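Side-chain contacts in glycerol uptake operon antiterminator-related protein (Thermotoga maritima, PDB 1VKF), which is related to glycerol uptake operon antiterminators and probably acts as a glycerol-3-phosphate-responsive regulator, though its exact function is not established: residues 122-127 and 148-153; 74-79 and 92-97. All coordinates share one frame; numbering follows the deposited sequence.

Contact 1: residues 122-127 and 148-153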
loop_
_atom_site.group_PDB
_atom_site.type_symbol
_atom_site.label_atom_id
_atom_site.label_comp_id
_atom_site.label_asym_id
_atom_site.label_seq_id
_atom_site.Cartn_x
_atom_site.Cartn_y
_atom_site.Cartn_z
ATOM N N GLU A 122 -6.635 -17.830 -1.656
ATOM C CA GLU A 122 -7.552 -18.422 -0.685
ATOM C C GLU A 122 -7.807 -17.456 0.467
ATOM O O GLU A 122 -8.946 -17.225 0.877
ATOM C CB GLU A 122 -6.979 -19.714 -0.116
ATOM C CG GLU A 122 -8.009 -20.518 0.666
ATOM N N GLN A 123 -6.734 -16.893 1.009
ATOM C CA GLN A 123 -6.859 -15.888 2.056
ATOM C C GLN A 123 -7.672 -14.662 1.610
ATOM O O GLN A 123 -8.517 -14.181 2.353
ATOM C CB GLN A 123 -5.470 -15.461 2.490
ATOM C CG GLN A 123 -5.456 -14.454 3.592
ATOM C CD GLN A 123 -4.289 -14.642 4.530
ATOM O OE1 GLN A 123 -3.211 -14.106 4.276
ATOM N NE2 GLN A 123 -4.506 -15.374 5.640
ATOM N N ILE A 124 -7.414 -14.145 0.404
ATOM C CA ILE A 124 -8.162 -13.001 -0.128
ATOM C C ILE A 124 -9.660 -13.277 -0.195
ATOM O O ILE A 124 -10.481 -12.452 0.203
ATOM C CB ILE A 124 -7.617 -12.604 -1.503
ATOM C CG1 ILE A 124 -6.294 -11.832 -1.320
ATOM C CG2 ILE A 124 -8.600 -11.734 -2.276
ATOM C CD1 ILE A 124 -5.431 -11.802 -2.547
ATOM N N GLU A 125 -9.995 -14.468 -0.655
ATOM C CA GLU A 125 -11.387 -14.821 -0.872
ATOM C C GLU A 125 -12.080 -15.027 0.480
ATOM O O GLU A 125 -13.188 -14.558 0.686
ATOM C CB GLU A 125 -11.457 -16.035 -1.803
ATOM C CG GLU A 125 -10.936 -15.648 -3.184
ATOM C CD GLU A 125 -11.044 -16.730 -4.232
ATOM O OE1 GLU A 125 -10.917 -17.914 -3.878
ATOM O OE2 GLU A 125 -11.216 -16.370 -5.426
ATOM N N THR A 126 -11.393 -15.655 1.418
ATOM C CA THR A 126 -11.972 -15.969 2.724
ATOM C C THR A 126 -12.212 -14.743 3.586
ATOM O O THR A 126 -13.223 -14.648 4.269
ATOM C CB THR A 126 -11.068 -16.950 3.476
ATOM O OG1 THR A 126 -10.961 -18.156 2.711
ATOM C CG2 THR A 126 -11.744 -17.416 4.774
ATOM N N LEU A 127 -11.280 -13.800 3.553
ATOM C CA LEU A 127 -11.372 -12.594 4.351
ATOM C C LEU A 127 -12.117 -11.440 3.648
ATOM O O LEU A 127 -12.362 -10.418 4.265
ATOM C CB LEU A 127 -9.961 -12.144 4.726
ATOM C CG LEU A 127 -9.113 -13.150 5.511
ATOM C CD1 LEU A 127 -7.758 -12.543 5.828
ATOM C CD2 LEU A 127 -9.838 -13.636 6.772
ATOM N N PRO A 148 -10.100 -11.475 -10.574
ATOM C CA PRO A 148 -10.862 -10.444 -11.289
ATOM C C PRO A 148 -11.915 -9.841 -10.355
ATOM O O PRO A 148 -12.444 -10.523 -9.471
ATOM C CB PRO A 148 -11.500 -11.211 -12.462
ATOM C CG PRO A 148 -11.413 -12.648 -12.106
ATOM C CD PRO A 148 -10.254 -12.807 -11.197
ATOM N N GLY A 149 -12.170 -8.557 -10.505
ATOM C CA GLY A 149 -13.019 -7.843 -9.568
ATOM C C GLY A 149 -12.303 -7.237 -8.355
ATOM O O GLY A 149 -12.886 -6.431 -7.637
ATOM N N ARG A 150 -11.070 -7.633 -8.072
ATOM C CA ARG A 150 -10.375 -7.034 -6.938
ATOM C C ARG A 150 -9.352 -6.061 -7.471
ATOM O O ARG A 150 -8.854 -6.232 -8.580
ATOM C CB ARG A 150 -9.766 -8.098 -6.022
ATOM C CG ARG A 150 -10.876 -9.041 -5.479
ATOM C CD ARG A 150 -10.382 -10.181 -4.675
ATOM N NE ARG A 150 -11.422 -11.206 -4.564
ATOM C CZ ARG A 150 -12.239 -11.361 -3.529
ATOM N NH1 ARG A 150 -12.216 -10.553 -2.483
ATOM N NH2 ARG A 150 -13.129 -12.335 -3.573
ATOM N N THR A 151 -9.087 -5.018 -6.693
ATOM C CA THR A 151 -8.100 -4.001 -7.044
ATOM C C THR A 151 -6.722 -4.489 -6.683
ATOM O O THR A 151 -6.486 -4.856 -5.537
ATOM C CB THR A 151 -8.401 -2.728 -6.281
ATOM O OG1 THR A 151 -9.705 -2.274 -6.623
ATOM C CG2 THR A 151 -7.498 -1.601 -6.732
ATOM N N VAL A 152 -5.818 -4.535 -7.658
ATOM C CA VAL A 152 -4.427 -4.871 -7.407
ATOM C C VAL A 152 -3.527 -3.634 -7.603
ATOM O O VAL A 152 -3.606 -2.931 -8.611
ATOM C CB VAL A 152 -3.951 -6.041 -8.308
ATOM C CG1 VAL A 152 -2.443 -6.307 -8.115
ATOM C CG2 VAL A 152 -4.775 -7.291 -8.020
ATOM N N ILE A 153 -2.694 -3.370 -6.606
ATOM C CA ILE A 153 -1.624 -2.409 -6.701
ATOM C C ILE A 153 -0.339 -3.193 -6.783
ATOM O O ILE A 153 -0.056 -4.052 -5.937
ATOM C CB ILE A 153 -1.611 -1.527 -5.457
ATOM C CG1 ILE A 153 -2.909 -0.767 -5.313
ATOM C CG2 ILE A 153 -0.384 -0.569 -5.492
ATOM C CD1 ILE A 153 -3.169 -0.284 -3.919
HETATM O O HOH W 1 -11.294 -13.112 -6.138
HETATM O O HOH W 2 -14.380 -12.421 -0.911
#

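Contact 2: residues 74-79 and 92-97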
loop_
_atom_site.group_PDB
_atom_site.type_symbol
_atom_site.label_atom_id
_atom_site.label_comp_id
_atom_site.label_asym_id
_atom_site.label_seq_id
_atom_site.Cartn_x
_atom_site.Cartn_y
_atom_site.Cartn_z
ATOM N N GLU A 74 -5.697 -1.540 18.917
ATOM C CA GLU A 74 -5.175 -0.302 19.479
ATOM C C GLU A 74 -4.118 0.368 18.587
ATOM O O GLU A 74 -4.176 1.584 18.387
ATOM C CB GLU A 74 -4.637 -0.514 20.906
ATOM C CG GLU A 74 -5.643 -1.077 21.895
ATOM C CD GLU A 74 -5.799 -2.595 21.898
ATOM O OE1 GLU A 74 -5.228 -3.313 21.036
ATOM O OE2 GLU A 74 -6.554 -3.082 22.775
ATOM N N ALA A 75 -3.229 -0.423 17.984
ATOM C CA ALA A 75 -2.274 0.096 17.015
ATOM C C ALA A 75 -2.950 0.713 15.802
ATOM O O ALA A 75 -2.600 1.810 15.356
ATOM C CB ALA A 75 -1.289 -0.963 16.590
ATOM N N ILE A 76 -3.969 0.033 15.284
ATOM C CA ILE A 76 -4.684 0.552 14.105
ATOM C C ILE A 76 -5.408 1.865 14.431
ATOM O O ILE A 76 -5.325 2.842 13.653
ATOM C CB ILE A 76 -5.703 -0.480 13.572
ATOM C CG1 ILE A 76 -5.040 -1.731 13.006
ATOM C CG2 ILE A 76 -6.604 0.167 12.544
ATOM C CD1 ILE A 76 -5.930 -2.954 13.057
ATOM N N LEU A 77 -6.064 1.918 15.600
ATOM C CA LEU A 77 -6.729 3.136 16.081
ATOM C C LEU A 77 -5.728 4.266 16.335
ATOM O O LEU A 77 -6.069 5.418 16.070
ATOM C CB LEU A 77 -7.567 2.911 17.345
ATOM C CG LEU A 77 -8.758 2.003 17.076
ATOM C CD1 LEU A 77 -9.482 1.695 18.379
ATOM C CD2 LEU A 77 -9.667 2.603 16.015
ATOM N N PHE A 78 -4.475 3.990 16.773
ATOM C CA PHE A 78 -3.468 4.976 16.907
ATOM C C PHE A 78 -3.074 5.600 15.581
ATOM O O PHE A 78 -2.938 6.820 15.482
ATOM C CB PHE A 78 -2.220 4.332 17.553
ATOM C CG PHE A 78 -1.083 5.258 17.773
ATOM C CD1 PHE A 78 -0.188 5.436 16.762
ATOM C CD2 PHE A 78 -0.964 5.944 18.970
ATOM C CE1 PHE A 78 0.912 6.304 16.933
ATOM C CE2 PHE A 78 0.130 6.799 19.177
ATOM C CZ PHE A 78 1.046 6.985 18.141
ATOM N N VAL A 79 -2.939 4.756 14.560
ATOM C CA VAL A 79 -2.576 5.230 13.255
ATOM C C VAL A 79 -3.757 6.099 12.686
ATOM O O VAL A 79 -3.502 7.136 12.060
ATOM C CB VAL A 79 -2.212 4.023 12.331
ATOM C CG1 VAL A 79 -2.055 4.493 10.915
ATOM C CG2 VAL A 79 -0.928 3.392 12.851
ATOM N N PRO A 92 -2.940 -10.572 8.236
ATOM C CA PRO A 92 -4.397 -10.714 8.085
ATOM C C PRO A 92 -5.215 -10.258 9.278
ATOM O O PRO A 92 -6.300 -9.693 9.071
ATOM C CB PRO A 92 -4.588 -12.227 7.868
ATOM C CG PRO A 92 -3.324 -12.682 7.377
ATOM C CD PRO A 92 -2.242 -11.839 7.944
ATOM N N LYS A 93 -4.729 -10.474 10.488
ATOM C CA LYS A 93 -5.448 -10.034 11.672
ATOM C C LYS A 93 -5.575 -8.504 11.725
ATOM O O LYS A 93 -6.607 -7.997 12.128
ATOM C CB LYS A 93 -4.782 -10.560 12.953
ATOM C CG LYS A 93 -4.663 -12.076 13.020
ATOM N N ASN A 94 -4.522 -7.761 11.339
ATOM C CA ASN A 94 -4.595 -6.294 11.296
ATOM C C ASN A 94 -5.624 -5.893 10.252
ATOM O O ASN A 94 -6.418 -4.977 10.449
ATOM C CB ASN A 94 -3.262 -5.666 10.898
ATOM C CG ASN A 94 -2.245 -5.586 12.045
ATOM O OD1 ASN A 94 -2.613 -5.683 13.218
ATOM N ND2 ASN A 94 -0.946 -5.392 11.692
ATOM N N TYR A 95 -5.612 -6.590 9.107
ATOM C CA TYR A 95 -6.544 -6.291 8.035
ATOM C C TYR A 95 -7.998 -6.470 8.510
ATOM O O TYR A 95 -8.800 -5.552 8.340
ATOM C CB TYR A 95 -6.266 -7.195 6.808
ATOM C CG TYR A 95 -7.194 -6.870 5.673
ATOM C CD1 TYR A 95 -6.866 -5.879 4.790
ATOM C CD2 TYR A 95 -8.419 -7.489 5.539
ATOM C CE1 TYR A 95 -7.660 -5.517 3.786
ATOM C CE2 TYR A 95 -9.286 -7.108 4.503
ATOM C CZ TYR A 95 -8.866 -6.083 3.651
ATOM O OH TYR A 95 -9.585 -5.653 2.572
ATOM N N VAL A 96 -8.310 -7.604 9.145
ATOM C CA VAL A 96 -9.686 -7.892 9.572
ATOM C C VAL A 96 -10.123 -6.844 10.614
ATOM O O VAL A 96 -11.246 -6.354 10.584
ATOM C CB VAL A 96 -9.884 -9.351 10.139
ATOM C CG1 VAL A 96 -11.298 -9.562 10.642
ATOM C CG2 VAL A 96 -9.610 -10.385 9.057
ATOM N N VAL A 97 -9.234 -6.487 11.519
ATOM C CA VAL A 97 -9.584 -5.584 12.581
ATOM C C VAL A 97 -9.810 -4.186 11.982
ATOM O O VAL A 97 -10.693 -3.462 12.400
ATOM C CB VAL A 97 -8.477 -5.574 13.700
ATOM C CG1 VAL A 97 -8.735 -4.452 14.683
ATOM C CG2 VAL A 97 -8.460 -6.884 14.432
#

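Contact 1: residues 122-127 and 148-153
A single arginine side chain, Arg150 in the loop leading into strand 151-155, lies against Ile124 and Glu125 of helix 114-127 and is joined to that helix through water, a partly buried contact on the outside of the barrel. Arg150 CG stands anti to the carbonyl carbon (chi1 -59°), and the chain stays extended as far as NE, which carries the guanidinium to the helix. On the way it slides past Ile124 in the opposite direction, with CD 3.4 Å from Ile124 CG2. The same methyl group, together with CA of Glu125, lies over one face of the guanidinium, so an apolar surface meets the flat group while its N-H bonds stay directed along the edge. There a water sits in the plane, accepting from Arg150 NH2 at 2.9 Å and donating to the backbone O of Glu125, also at 2.9 Å. The family belongs to the TIM-barrel clan, and in this parallel barrel strand 151-155 lies next to strand 131-135; Ile124, branched and buried, also packs on Val132 of the latter. Arg150 NH1 hydrogen-bonds to the carbonyl O of Val129, between helix and strand, and a positive charge near the C-terminal end of a helix would be favoured by its dipole. Glu125 OE2 stays 4.8 Å from Arg150 NH2, too far for a salt bridge, though the opposite charges probably attract; the carboxylate and guanidinium planes are 56° apart. A leucine in place of Arg150 would probably leave the Val129 carbonyl without this donor and break the water bridge to Glu125.

Contact 2: residues 74-79 and 92-97
Ile76 meets Asn94 and Val97 through its CD1 methyl, placed by a CG1 branch anti to the carbonyl carbon (chi1 -66°) and a nearly extended second torsion (chi2 154°). Val97 answers with CG1, anti to its own backbone N (chi1 170°), and the two side chains cross at a slant with Ile76 CD1 3.6 Å from Val97 CG1. The same CD1 rests 3.3 Å from the backbone O of Asn94, a methyl set against a carbonyl. These residues join helices 73-82 and 92-100, successive outer helices of the TIM barrel, with strand 86-89 between them. With the CA atoms of Ile76 and Asn94 7.4 Å apart, isoleucine supplies a branch long enough to bring CD1 to the other helix, where the shorter valine meets it with one methyl. Ile76 also packs on Met63 and Ile103. Asn94, one turn before Val97, suits its place because its buried amide is used at both ends: OD1 accepts from Gly72 N, and ND2 bonds to Thr89 OG1. Cohesion between the segments thus rests on dispersion forces and close fit, while the two bonds of the Asn94 amide hold it in place and tie helix 92-100 to the residue before helix 73-82.

From the N terminus, the opening strands and helix 45-54 precede helix 73-82, where contact 2 opens; it closes a loop of twelve residues, including strand 86-89, at helix 92-100. The chain then passes through strand 105-110 into helix 114-127, from which contact 1 opens; its loop runs through strand 131-135 and helix 140-144 before closing just ahead of strand 151-155. The loops follow in series, neither nested nor crossed, with contact centres about 19 Å apart. They are joined directly, since Pro92 packs on Gln123 and Leu127, and Val96 on Leu127. Helices 73-82, 92-100 and 114-127 are thus joined side by side, and contact 1 ties the last to the loop entering strand 151-155.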